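Local coordinates for Lmo0325 protein (Listeria monocytogenes EGD-e, PDB 4RYK) that probably binds DNA through an N-terminal helix-turn-helix domain and acts as a transcriptional regulator of the Rgg type, at residues A[31-36]-A[50-55]; A[16-21]-A[26-31]. One frame throughout, in Å; residues are numbered along the deposited sequence.

Interaction 1 of 2, residues A[31-36]-A[50-55]; sequences GIISRS and LSLFEE. With GLC (alpha-D-glucopyranose), chain B.
Ile32 lies against the helix 50-60 through both of its branches. Its CG2 methyl meets CD2 of Leu52 at 3.9 Å, while its CG1-CD1 arm runs past Glu55 in the opposing direction, with CG1 3.7 Å from Glu55 OE1 and CD1 3.8 Å from Glu55 CB. This split follows from the first torsion: CG2 stands anti to the backbone N and CG1 beside it (chi1 -64°). Leu52 is likewise divided, since CD2 also rests 3.8 Å from the carbonyl O of Ile32 and CD1 turns to CG2 of Ile33, 4.0 Å away. Glu55 thus contributes its aliphatic stem to the apolar patch, and its carboxylate oxygen OE1 lies at the border of that patch.

Behind this shell, Ile32 also reaches Ile56 and Arg59 on the same helix, and Ile33 packs on Ala38 of the helix 35-42, which Ser34 precedes as N-cap. Gly31 N donates to O6 of the glucose unit of a bound glycan at 2.8 Å, close to straight (166°); Thr30, Ile32, Ile33 and Ser34 also line the glycan site. Glu54, next to Glu55 on the helix, forms a salt bridge with Arg72 of the second subunit and a hydrogen bond with Tyr10 of that subunit.

The contact is therefore held by van der Waals packing, with polar bonding directed to sugar and subunit partner. It joins helix 50-60 to the turn between helices 25-29 and 35-42, the two helices of the helix-turn-helix; as in XRE-family proteins, helix 35-42 is probably the recognition helix.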
loop_
_atom_site.group_PDB
_atom_site.type_symbol
_atom_site.label_atom_id
_atom_site.label_comp_id
_atom_site.label_asym_id
_atom_site.label_seq_id
_atom_site.Cartn_x
_atom_site.Cartn_y
_atom_site.Cartn_z
ATOM N N GLY A 31 8.328 8.729 -30.931
ATOM C CA GLY A 31 6.891 8.946 -30.957
ATOM C C GLY A 31 6.403 9.725 -29.744
ATOM O O GLY A 31 5.229 10.062 -29.661
ATOM N N ILE A 32 7.277 10.048 -28.791
ATOM C CA ILE A 32 6.801 10.831 -27.630
ATOM C C ILE A 32 7.339 12.249 -27.748
ATOM O O ILE A 32 6.585 13.199 -27.809
ATOM C CB ILE A 32 7.228 10.178 -26.292
ATOM C CG1 ILE A 32 6.568 8.802 -26.131
ATOM C CG2 ILE A 32 6.863 11.048 -25.096
ATOM C CD1 ILE A 32 7.215 7.942 -25.079
ATOM N N ILE A 33 8.661 12.363 -27.816
ATOM C CA ILE A 33 9.327 13.630 -28.060
ATOM C C ILE A 33 10.541 13.404 -28.948
ATOM O O ILE A 33 11.068 12.299 -29.039
ATOM C CB ILE A 33 9.836 14.263 -26.768
ATOM C CG1 ILE A 33 10.703 13.252 -25.958
ATOM C CG2 ILE A 33 8.662 14.769 -25.957
ATOM C CD1 ILE A 33 11.417 13.843 -24.763
ATOM N N SER A 34 11.019 14.483 -29.528
ATOM C CA SER A 34 12.069 14.411 -30.490
ATOM C C SER A 34 13.391 14.152 -29.824
ATOM O O SER A 34 13.570 14.310 -28.602
ATOM C CB SER A 34 12.173 15.726 -31.227
ATOM O OG SER A 34 12.584 16.709 -30.306
ATOM N N ARG A 35 14.314 13.786 -30.680
ATOM C CA ARG A 35 15.631 13.445 -30.278
ATOM C C ARG A 35 16.241 14.503 -29.394
ATOM O O ARG A 35 16.659 14.223 -28.289
ATOM C CB ARG A 35 16.495 13.222 -31.527
ATOM C CG ARG A 35 17.990 12.996 -31.264
ATOM C CD ARG A 35 18.343 11.604 -30.711
ATOM N NE ARG A 35 17.169 10.857 -30.220
ATOM C CZ ARG A 35 16.768 10.753 -28.943
ATOM N NH1 ARG A 35 17.460 11.343 -27.950
ATOM N NH2 ARG A 35 15.643 10.054 -28.666
ATOM N N SER A 36 16.292 15.728 -29.864
ATOM C CA SER A 36 17.010 16.735 -29.109
ATOM C C SER A 36 16.238 17.174 -27.892
ATOM O O SER A 36 16.820 17.584 -26.893
ATOM C CB SER A 36 17.314 17.930 -29.980
ATOM O OG SER A 36 16.141 18.326 -30.625
ATOM N N LEU A 50 3.349 16.552 -17.733
ATOM C CA LEU A 50 2.911 15.339 -17.082
ATOM C C LEU A 50 2.379 14.275 -18.049
ATOM O O LEU A 50 2.660 13.084 -17.852
ATOM C CB LEU A 50 1.871 15.645 -16.001
ATOM C CG LEU A 50 1.190 14.468 -15.321
ATOM C CD1 LEU A 50 2.171 13.508 -14.667
ATOM C CD2 LEU A 50 0.245 15.038 -14.266
ATOM N N SER A 51 1.658 14.657 -19.093
ATOM C CA SER A 51 1.148 13.624 -20.008
ATOM C C SER A 51 2.274 12.975 -20.780
ATOM O O SER A 51 2.215 11.792 -21.027
ATOM C CB SER A 51 0.063 14.122 -20.973
ATOM O OG SER A 51 0.339 15.423 -21.354
ATOM N N LEU A 52 3.295 13.733 -21.158
ATOM C CA LEU A 52 4.408 13.144 -21.876
ATOM C C LEU A 52 5.208 12.282 -20.941
ATOM O O LEU A 52 5.717 11.222 -21.329
ATOM C CB LEU A 52 5.303 14.217 -22.453
ATOM C CG LEU A 52 4.596 14.948 -23.599
ATOM C CD1 LEU A 52 5.414 16.151 -23.995
ATOM C CD2 LEU A 52 4.397 14.029 -24.795
ATOM N N PHE A 53 5.314 12.739 -19.699
ATOM C CA PHE A 53 6.060 12.009 -18.688
ATOM C C PHE A 53 5.479 10.620 -18.435
ATOM O O PHE A 53 6.238 9.668 -18.375
ATOM C CB PHE A 53 6.155 12.798 -17.392
ATOM C CG PHE A 53 7.104 12.213 -16.388
ATOM C CD1 PHE A 53 8.488 12.240 -16.613
ATOM C CD2 PHE A 53 6.643 11.688 -15.195
ATOM C CE1 PHE A 53 9.375 11.727 -15.681
ATOM C CE2 PHE A 53 7.530 11.152 -14.281
ATOM C CZ PHE A 53 8.898 11.174 -14.520
ATOM N N GLU A 54 4.152 10.486 -18.363
ATOM C CA GLU A 54 3.501 9.183 -18.181
ATOM C C GLU A 54 3.865 8.237 -19.324
ATOM O O GLU A 54 4.060 7.040 -19.109
ATOM C CB GLU A 54 1.974 9.295 -18.125
ATOM C CG GLU A 54 1.379 10.093 -16.973
ATOM C CD GLU A 54 -0.114 9.737 -16.761
ATOM O OE1 GLU A 54 -1.030 10.530 -17.138
ATOM O OE2 GLU A 54 -0.393 8.632 -16.254
ATOM N N GLU A 55 3.954 8.755 -20.547
ATOM C CA GLU A 55 4.286 7.879 -21.688
ATOM C C GLU A 55 5.720 7.406 -21.588
ATOM O O GLU A 55 6.032 6.250 -21.903
ATOM C CB GLU A 55 4.051 8.600 -23.009
ATOM C CG GLU A 55 2.589 8.969 -23.234
ATOM C CD GLU A 55 2.392 9.881 -24.421
ATOM O OE1 GLU A 55 3.108 9.749 -25.434
ATOM O OE2 GLU A 55 1.487 10.740 -24.350
HETATM C C1 GLC B . 7.874 14.744 -32.278
HETATM C C2 GLC B . 6.356 14.680 -32.007
HETATM C C3 GLC B . 5.909 13.248 -31.799
HETATM C C4 GLC B . 6.596 12.490 -32.917
HETATM C C5 GLC B . 7.988 12.276 -32.311
HETATM C C6 GLC B . 8.992 11.511 -33.165
HETATM O O2 GLC B . 5.989 15.442 -30.856
HETATM O O3 GLC B . 4.494 13.097 -31.809
HETATM O O4 GLC B . 5.845 11.324 -33.278
HETATM O O5 GLC B . 8.584 13.536 -31.947
HETATM O O6 GLC B . 9.751 10.750 -32.214
#

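Interaction 2 of 2, residues A[16-21]-A[26-31]; sequences EIRLSK and KEVYTG. With GLC (alpha-D-glucopyranose), chain B.
Segments 16-21 and 26-31 come closest at Arg18 and Val28, whose CA atoms are 7.8 Å apart. Segment 16-21 lies toward the end of helix 10-20: Ser20 N and Lys21 N bond back to the carbonyls of Glu16 and Ile17, and Ser20 OG gives Ile17 O a second donor at 2.6 Å. In the segment 26-31 the helix stops at Tyr29, Thr30 leaves helical geometry, and Gly31 follows with positive phi.

Between them, the aliphatic part of Arg18 crosses Val28 at a slant. CD of Arg18 is 3.7 Å and CG 3.9 Å from the CG2 methyl of Val28. The arginine leaves its helix extended, with CG anti to the backbone N (chi1 174°), then bends at chi3 (72°), which turns the guanidinium aside from the valine; its NE comes within 4.4 Å of Tyr29 CE2. The other valine methyl, CG1, sits 3.6 Å above the centre of the Tyr29 ring, a CH-pi type of approach that also fills one ring face.

The polar ends converge outside the two segments. Arg18 NE forms a salt bridge with Glu42 OE2, the same oxygen that Tyr29 OH bonds, and Arg18 NH1 bonds the carbonyl of Leu23 in the connecting loop.

A buried guanidinium thus has its charge answered by a carboxylate, which would probably keep Glu42 ionised, while its methylenes serve as apolar surface. Through Glu42 these groups link helices 10-20 and 25-29 to helix 35-42.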
loop_
_atom_site.group_PDB
_atom_site.type_symbol
_atom_site.label_atom_id
_atom_site.label_comp_id
_atom_site.label_asym_id
_atom_site.label_seq_id
_atom_site.Cartn_x
_atom_site.Cartn_y
_atom_site.Cartn_z
ATOM N N GLU A 16 19.248 7.711 -15.908
ATOM C CA GLU A 16 19.960 6.707 -15.120
ATOM C C GLU A 16 19.197 5.394 -15.139
ATOM O O GLU A 16 19.776 4.311 -15.304
ATOM C CB GLU A 16 20.144 7.251 -13.719
ATOM C CG GLU A 16 20.442 6.208 -12.678
ATOM C CD GLU A 16 20.623 6.821 -11.287
ATOM O OE1 GLU A 16 20.256 6.149 -10.279
ATOM O OE2 GLU A 16 21.136 7.975 -11.210
ATOM N N ILE A 17 17.871 5.471 -15.005
ATOM C CA ILE A 17 17.092 4.250 -15.060
ATOM C C ILE A 17 17.134 3.592 -16.436
ATOM O O ILE A 17 17.330 2.375 -16.561
ATOM C CB ILE A 17 15.622 4.473 -14.643
ATOM C CG1 ILE A 17 15.535 4.835 -13.153
ATOM C CG2 ILE A 17 14.831 3.209 -14.882
ATOM C CD1 ILE A 17 14.213 5.510 -12.781
ATOM N N ARG A 18 16.925 4.411 -17.452
ATOM C CA ARG A 18 17.051 3.959 -18.825
ATOM C C ARG A 18 18.372 3.244 -19.071
ATOM O O ARG A 18 18.390 2.118 -19.603
ATOM C CB ARG A 18 16.890 5.144 -19.797
ATOM C CG ARG A 18 17.152 4.768 -21.218
ATOM C CD ARG A 18 17.002 5.932 -22.165
ATOM N NE ARG A 18 18.059 6.922 -22.069
ATOM C CZ ARG A 18 19.308 6.773 -22.501
ATOM N NH1 ARG A 18 19.728 5.621 -23.014
ATOM N NH2 ARG A 18 20.156 7.789 -22.382
ATOM N N LEU A 19 19.469 3.867 -18.652
ATOM C CA LEU A 19 20.761 3.255 -18.807
ATOM C C LEU A 19 20.892 1.951 -18.027
ATOM O O LEU A 19 21.477 0.978 -18.555
ATOM C CB LEU A 19 21.902 4.210 -18.448
ATOM C CG LEU A 19 22.023 5.340 -19.470
ATOM C CD1 LEU A 19 22.889 6.468 -18.911
ATOM C CD2 LEU A 19 22.637 4.815 -20.775
ATOM N N SER A 20 20.320 1.869 -16.831
ATOM C CA SER A 20 20.481 0.657 -15.998
ATOM C C SER A 20 19.778 -0.511 -16.723
ATOM O O SER A 20 20.119 -1.667 -16.546
ATOM C CB SER A 20 19.876 0.857 -14.586
ATOM O OG SER A 20 18.445 0.971 -14.682
ATOM N N LYS A 21 18.789 -0.197 -17.548
ATOM C CA LYS A 21 18.024 -1.249 -18.243
ATOM C C LYS A 21 18.552 -1.594 -19.624
ATOM O O LYS A 21 18.022 -2.500 -20.286
ATOM C CB LYS A 21 16.540 -0.839 -18.335
ATOM C CG LYS A 21 15.872 -0.757 -16.954
ATOM C CD LYS A 21 14.380 -0.602 -17.099
ATOM C CE LYS A 21 13.661 -0.304 -15.794
ATOM N NZ LYS A 21 14.062 -1.208 -14.688
ATOM N N LYS A 26 16.469 6.133 -28.514
ATOM C CA LYS A 26 15.566 5.846 -29.590
ATOM C C LYS A 26 14.357 5.024 -29.134
ATOM O O LYS A 26 13.219 5.339 -29.481
ATOM C CB LYS A 26 16.277 5.124 -30.718
ATOM C CG LYS A 26 15.400 5.018 -31.946
ATOM C CD LYS A 26 15.940 3.988 -32.919
ATOM C CE LYS A 26 15.070 3.906 -34.161
ATOM N NZ LYS A 26 15.962 3.613 -35.312
ATOM N N GLU A 27 14.551 3.965 -28.389
ATOM C CA GLU A 27 13.370 3.200 -28.038
ATOM C C GLU A 27 12.558 3.786 -26.894
ATOM O O GLU A 27 11.375 3.519 -26.780
ATOM C CB GLU A 27 13.721 1.739 -27.818
ATOM C CG GLU A 27 14.296 1.369 -26.494
ATOM C CD GLU A 27 15.032 0.024 -26.596
ATOM O OE1 GLU A 27 14.366 -1.036 -26.761
ATOM O OE2 GLU A 27 16.276 0.029 -26.513
ATOM N N VAL A 28 13.156 4.621 -26.063
ATOM C CA VAL A 28 12.380 5.208 -24.993
ATOM C C VAL A 28 11.521 6.392 -25.502
ATOM O O VAL A 28 10.372 6.534 -25.114
ATOM C CB VAL A 28 13.270 5.639 -23.833
ATOM C CG1 VAL A 28 12.528 6.568 -22.915
ATOM C CG2 VAL A 28 13.743 4.429 -23.057
ATOM N N TYR A 29 12.077 7.223 -26.379
ATOM C CA TYR A 29 11.471 8.510 -26.695
ATOM C C TYR A 29 10.724 8.628 -28.022
ATOM O O TYR A 29 9.911 9.555 -28.168
ATOM C CB TYR A 29 12.516 9.619 -26.594
ATOM C CG TYR A 29 13.063 9.774 -25.190
ATOM C CD1 TYR A 29 12.280 10.314 -24.169
ATOM C CD2 TYR A 29 14.326 9.325 -24.872
ATOM C CE1 TYR A 29 12.771 10.459 -22.900
ATOM C CE2 TYR A 29 14.835 9.462 -23.601
ATOM C CZ TYR A 29 14.049 10.020 -22.613
ATOM O OH TYR A 29 14.576 10.122 -21.356
ATOM N N THR A 30 10.965 7.692 -28.943
ATOM C CA THR A 30 10.417 7.763 -30.268
ATOM C C THR A 30 8.905 7.765 -30.226
ATOM O O THR A 30 8.297 6.952 -29.545
ATOM C CB THR A 30 10.846 6.586 -31.162
ATOM O OG1 THR A 30 12.256 6.575 -31.253
ATOM C CG2 THR A 30 10.327 6.784 -32.591
ATOM N N GLY A 31 8.328 8.729 -30.931
ATOM C CA GLY A 31 6.891 8.946 -30.957
ATOM C C GLY A 31 6.403 9.725 -29.744
ATOM O O GLY A 31 5.229 10.062 -29.661
HETATM C C1 GLC B . 7.874 14.744 -32.278
HETATM C C2 GLC B . 6.356 14.680 -32.007
HETATM C C3 GLC B . 5.909 13.248 -31.799
HETATM C C4 GLC B . 6.596 12.490 -32.917
HETATM C C5 GLC B . 7.988 12.276 -32.311
HETATM C C6 GLC B . 8.992 11.511 -33.165
HETATM O O2 GLC B . 5.989 15.442 -30.856
HETATM O O3 GLC B . 4.494 13.097 -31.809
HETATM O O4 GLC B . 5.845 11.324 -33.278
HETATM O O5 GLC B . 8.584 13.536 -31.947
HETATM O O6 GLC B . 9.751 10.750 -32.214
#

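In the fold
Interaction 2 (16-21 with 26-31) closes before interaction 1 (31-36 with 50-55) opens, and the two share Gly31. Their centres are 11 Å apart, both within the helix-turn-helix range and some 34 to 36 Å from the centre of the chain. Between them they involve four successive helices, 10-20, 25-29, 35-42 and 50-60. Arg35 of segment 31-36 packs on segment 26-31, its NH2 3.8 Å from Tyr29 CB, and Arg59 and Ile56 of the helix 50-60 serve both interactions. The bound glucose touches both contacts, as does the second subunit. All four segments lie in one helix-turn-helix unit, a fold consistent with DNA binding, away from the C-terminal helices.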